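Side-chain contact in hyaluronoglucosaminidase (Apis mellifera, PDB 1FCQ), which probably hydrolyses the glycosidic bonds of hyaluronan as a family 56 glycosidase of bee venom, where it is a major allergen: residues W15-F20 / L314-Y319. Sequence-based numbering, arbitrary orientation.
Sequences WNVPTF and LQFREY
Phe316 reaches from helix 310-328 to meet Trp15, next to last in strand 12-16, and Val17 and Thr19 of the loop that follows. Traced outward, the Phe316 side chain leaves the helix with CB directed at the 15-20 segment, and with CG anti to the backbone N (chi1 176°) the ring continues that way until its far rim, CE2 and CZ, does the touching. CZ of Phe316 lies 3.6 Å from CH2 of Trp15, and CE2 of Phe316 lies 3.7 Å from Trp15 CZ2. The two aromatics therefore meet rim to rim, neither over the other's face: the centroids of the Phe316 ring and the six-membered ring of Trp15 are 5.9 Å apart and the planes are inclined at 35°. The same CE2 of Phe316 also receives Val17 CG1 at 3.9 Å and, more loosely, Thr19 CG2 at 4.1 Å, both arriving obliquely to the ring.

The indole is held from within its own segment. Val17 CB sits 3.5 Å above one face, toward the rim, while Trp15 NE1 donates to Thr19 OG1 at 2.9 Å, nearly straight (173°) and with the oxygen in the ring plane. OG1 of Thr19, set between the backbone N and the carbonyl carbon, is also hydrogen-bonded to Asp44 OD2, its strongest polar partner, while the CG2 methyl faces Phe316. Tyr268 adds another ring beside Phe316.

In this TIM-barrel enzyme the contact joins the C-terminal end of the first barrel strand to the last modelled helix. Across it the chemistry is wholly apolar, all four touching residues being buried: the segments meet through van der Waals contact of ring rims and methyl groups. The polar indole nitrogen is satisfied locally, and its in-plane bond, with Val17 CB against one face, probably helps to fix the indole's rotation.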
ATOM      1  N   TRP A  15       2.025  14.508   1.334  1.00 13.24           N
ATOM      2  CA  TRP A  15       0.566  14.655   1.364  1.00 12.73           C
ATOM      3  C   TRP A  15      -0.058  13.767   0.289  1.00 13.41           C
ATOM      4  O   TRP A  15       0.150  14.028  -0.896  1.00 13.55           O
ATOM      5  CB  TRP A  15       0.206  16.111   1.072  1.00 11.57           C
ATOM      6  CG  TRP A  15      -1.218  16.512   1.338  1.00 13.85           C
ATOM      7  CD1 TRP A  15      -2.141  16.921   0.422  1.00 14.17           C
ATOM      8  CD2 TRP A  15      -1.874  16.578   2.615  1.00 14.38           C
ATOM      9  NE1 TRP A  15      -3.332  17.232   1.034  1.00 12.95           N
ATOM     10  CE2 TRP A  15      -3.182  17.032   2.389  1.00 13.20           C
ATOM     11  CE3 TRP A  15      -1.467  16.308   3.918  1.00 13.41           C
ATOM     12  CZ2 TRP A  15      -4.097  17.221   3.426  1.00 16.72           C
ATOM     13  CZ3 TRP A  15      -2.370  16.495   4.956  1.00 16.59           C
ATOM     14  CH2 TRP A  15      -3.663  16.945   4.690  1.00 14.93           C
ATOM     15  N   ASN A  16      -0.828  12.763   0.702  1.00 12.87           N
ATOM     16  CA  ASN A  16      -1.499  11.892  -0.274  1.00 11.63           C
ATOM     17  C   ASN A  16      -2.998  11.813   0.038  1.00 15.33           C
ATOM     18  O   ASN A  16      -3.691  10.815  -0.087  1.00 15.19           O
ATOM     19  CB  ASN A  16      -0.849  10.513  -0.332  1.00 13.94           C
ATOM     20  CG  ASN A  16      -1.266   9.647  -1.502  1.00 14.39           C
ATOM     21  OD1 ASN A  16      -1.377   8.412  -1.364  1.00 12.97           O
ATOM     22  ND2 ASN A  16      -1.491  10.226  -2.692  1.00 13.86           N
ATOM     23  N   VAL A  17      -3.500  12.954   0.527  1.00 13.22           N
ATOM     24  CA  VAL A  17      -4.937  13.093   0.845  1.00 15.05           C
ATOM     25  C   VAL A  17      -5.535  13.785  -0.368  1.00 14.44           C
ATOM     26  O   VAL A  17      -4.940  14.766  -0.842  1.00 15.09           O
ATOM     27  CB  VAL A  17      -5.111  13.945   2.110  1.00 11.20           C
ATOM     28  CG1 VAL A  17      -6.595  14.172   2.398  1.00 19.62           C
ATOM     29  CG2 VAL A  17      -4.482  13.317   3.341  1.00 15.80           C
ATOM     30  N   PRO A  18      -6.694  13.394  -0.865  1.00 14.35           N
ATOM     31  CA  PRO A  18      -7.258  13.942  -2.082  1.00 16.31           C
ATOM     32  C   PRO A  18      -8.016  15.243  -1.889  1.00 14.70           C
ATOM     33  O   PRO A  18      -9.153  15.371  -2.335  1.00 16.41           O
ATOM     34  CB  PRO A  18      -8.161  12.829  -2.595  1.00 16.36           C
ATOM     35  CG  PRO A  18      -8.617  12.152  -1.356  1.00 16.61           C
ATOM     36  CD  PRO A  18      -7.445  12.200  -0.400  1.00 15.77           C
ATOM     37  N   THR A  19      -7.310  16.214  -1.336  1.00 13.57           N
ATOM     38  CA  THR A  19      -7.878  17.536  -1.100  1.00 15.12           C
ATOM     39  C   THR A  19      -8.133  18.272  -2.392  1.00 16.25           C
ATOM     40  O   THR A  19      -8.865  19.269  -2.386  1.00 15.02           O
ATOM     41  CB  THR A  19      -7.006  18.346  -0.126  1.00 15.64           C
ATOM     42  OG1 THR A  19      -5.623  18.212  -0.469  1.00 14.07           O
ATOM     43  CG2 THR A  19      -7.215  17.817   1.294  1.00 15.10           C
ATOM     44  N   PHE A  20      -7.705  17.782  -3.569  1.00 15.79           N
ATOM     45  CA  PHE A  20      -8.077  18.417  -4.825  1.00 15.56           C
ATOM     46  C   PHE A  20      -9.595  18.511  -4.954  1.00 18.73           C
ATOM     47  O   PHE A  20     -10.103  19.452  -5.568  1.00 21.24           O
ATOM     48  CB  PHE A  20      -7.481  17.656  -6.022  1.00 16.18           C
ATOM     49  CG  PHE A  20      -8.161  16.345  -6.293  1.00 20.32           C
ATOM     50  CD1 PHE A  20      -9.219  16.268  -7.186  1.00 26.65           C
ATOM     51  CD2 PHE A  20      -7.748  15.184  -5.659  1.00 19.00           C
ATOM     52  CE1 PHE A  20      -9.859  15.068  -7.423  1.00 19.86           C
ATOM     53  CE2 PHE A  20      -8.378  13.979  -5.904  1.00 17.83           C
ATOM     54  CZ  PHE A  20      -9.435  13.918  -6.795  1.00 21.24           C
ATOM     55  N   LEU A 314     -14.430  21.175   4.976  1.00 17.77           N
ATOM     56  CA  LEU A 314     -14.200  22.054   6.121  1.00 19.14           C
ATOM     57  C   LEU A 314     -13.933  21.314   7.422  1.00 14.16           C
ATOM     58  O   LEU A 314     -13.093  21.778   8.201  1.00 18.06           O
ATOM     59  CB  LEU A 314     -15.389  22.993   6.304  1.00 16.81           C
ATOM     60  CG  LEU A 314     -15.636  23.990   5.174  1.00 18.13           C
ATOM     61  CD1 LEU A 314     -17.018  24.612   5.266  1.00 19.43           C
ATOM     62  CD2 LEU A 314     -14.542  25.056   5.200  1.00 21.84           C
ATOM     63  N   GLN A 315     -14.598  20.186   7.649  1.00 15.42           N
ATOM     64  CA  GLN A 315     -14.338  19.409   8.861  1.00 13.71           C
ATOM     65  C   GLN A 315     -12.920  18.821   8.831  1.00 17.91           C
ATOM     66  O   GLN A 315     -12.214  18.818   9.848  1.00 15.87           O
ATOM     67  CB  GLN A 315     -15.375  18.312   9.069  1.00 18.25           C
ATOM     68  CG  GLN A 315     -15.280  17.587  10.400  1.00 17.99           C
ATOM     69  CD  GLN A 315     -14.189  16.545  10.510  1.00 19.97           C
ATOM     70  OE1 GLN A 315     -13.872  15.894   9.515  1.00 20.36           O
ATOM     71  NE2 GLN A 315     -13.595  16.357  11.680  1.00 20.43           N
ATOM     72  N   PHE A 316     -12.505  18.342   7.658  1.00 18.03           N
ATOM     73  CA  PHE A 316     -11.149  17.795   7.558  1.00 17.03           C
ATOM     74  C   PHE A 316     -10.107  18.883   7.755  1.00 13.14           C
ATOM     75  O   PHE A 316      -9.111  18.686   8.464  1.00 15.54           O
ATOM     76  CB  PHE A 316     -10.938  17.041   6.223  1.00 13.84           C
ATOM     77  CG  PHE A 316      -9.484  16.604   6.165  1.00 16.29           C
ATOM     78  CD1 PHE A 316      -9.014  15.671   7.073  1.00 14.31           C
ATOM     79  CD2 PHE A 316      -8.621  17.168   5.250  1.00 17.81           C
ATOM     80  CE1 PHE A 316      -7.682  15.275   7.039  1.00 15.14           C
ATOM     81  CE2 PHE A 316      -7.288  16.780   5.214  1.00 15.98           C
ATOM     82  CZ  PHE A 316      -6.823  15.839   6.113  1.00 13.97           C
ATOM     83  N   ARG A 317     -10.348  20.066   7.188  1.00 16.20           N
ATOM     84  CA  ARG A 317      -9.445  21.196   7.347  1.00 15.80           C
ATOM     85  C   ARG A 317      -9.357  21.590   8.820  1.00 16.23           C
ATOM     86  O   ARG A 317      -8.297  21.860   9.348  1.00 14.87           O
ATOM     87  CB  ARG A 317      -9.890  22.378   6.483  1.00 17.74           C
ATOM     88  CG  ARG A 317      -8.819  23.460   6.390  1.00 19.12           C
ATOM     89  CD  ARG A 317      -9.128  24.490   5.314  1.00 22.56           C
ATOM     90  NE  ARG A 317      -7.986  25.315   4.959  1.00 31.25           N
ATOM     91  CZ  ARG A 317      -7.581  25.757   3.780  1.00 36.89           C
ATOM     92  NH1 ARG A 317      -8.170  25.477   2.625  1.00 23.55           N
ATOM     93  NH2 ARG A 317      -6.502  26.529   3.675  1.00 32.67           N
ATOM     94  N   GLU A 318     -10.487  21.551   9.539  1.00 16.22           N
ATOM     95  CA  GLU A 318     -10.469  21.839  10.972  1.00 18.06           C
ATOM     96  C   GLU A 318      -9.599  20.825  11.704  1.00 17.37           C
ATOM     97  O   GLU A 318      -8.761  21.170  12.540  1.00 19.53           O
ATOM     98  CB  GLU A 318     -11.900  21.755  11.471  1.00 21.69           C
ATOM     99  CG  GLU A 318     -12.246  22.277  12.836  1.00 27.09           C
ATOM    100  CD  GLU A 318     -13.774  22.346  13.001  1.00 19.61           C
ATOM    101  OE1 GLU A 318     -14.284  21.410  13.642  1.00 23.00           O
ATOM    102  OE2 GLU A 318     -14.400  23.294  12.490  1.00 24.82           O
ATOM    103  N   TYR A 319      -9.749  19.537  11.356  1.00 17.35           N
ATOM    104  CA  TYR A 319      -8.936  18.497  12.002  1.00 16.92           C
ATOM    105  C   TYR A 319      -7.463  18.702  11.706  1.00 15.64           C
ATOM    106  O   TYR A 319      -6.566  18.551  12.553  1.00 15.89           O
ATOM    107  CB  TYR A 319      -9.381  17.105  11.546  1.00 16.76           C
ATOM    108  CG  TYR A 319      -8.538  15.984  12.115  1.00 16.81           C
ATOM    109  CD1 TYR A 319      -8.572  15.632  13.453  1.00 17.23           C
ATOM    110  CD2 TYR A 319      -7.706  15.244  11.271  1.00 19.10           C
ATOM    111  CE1 TYR A 319      -7.800  14.597  13.955  1.00 18.01           C
ATOM    112  CE2 TYR A 319      -6.942  14.215  11.762  1.00 18.83           C
ATOM    113  CZ  TYR A 319      -6.972  13.895  13.096  1.00 20.11           C
ATOM    114  OH  TYR A 319      -6.221  12.852  13.575  1.00 19.74           O
TER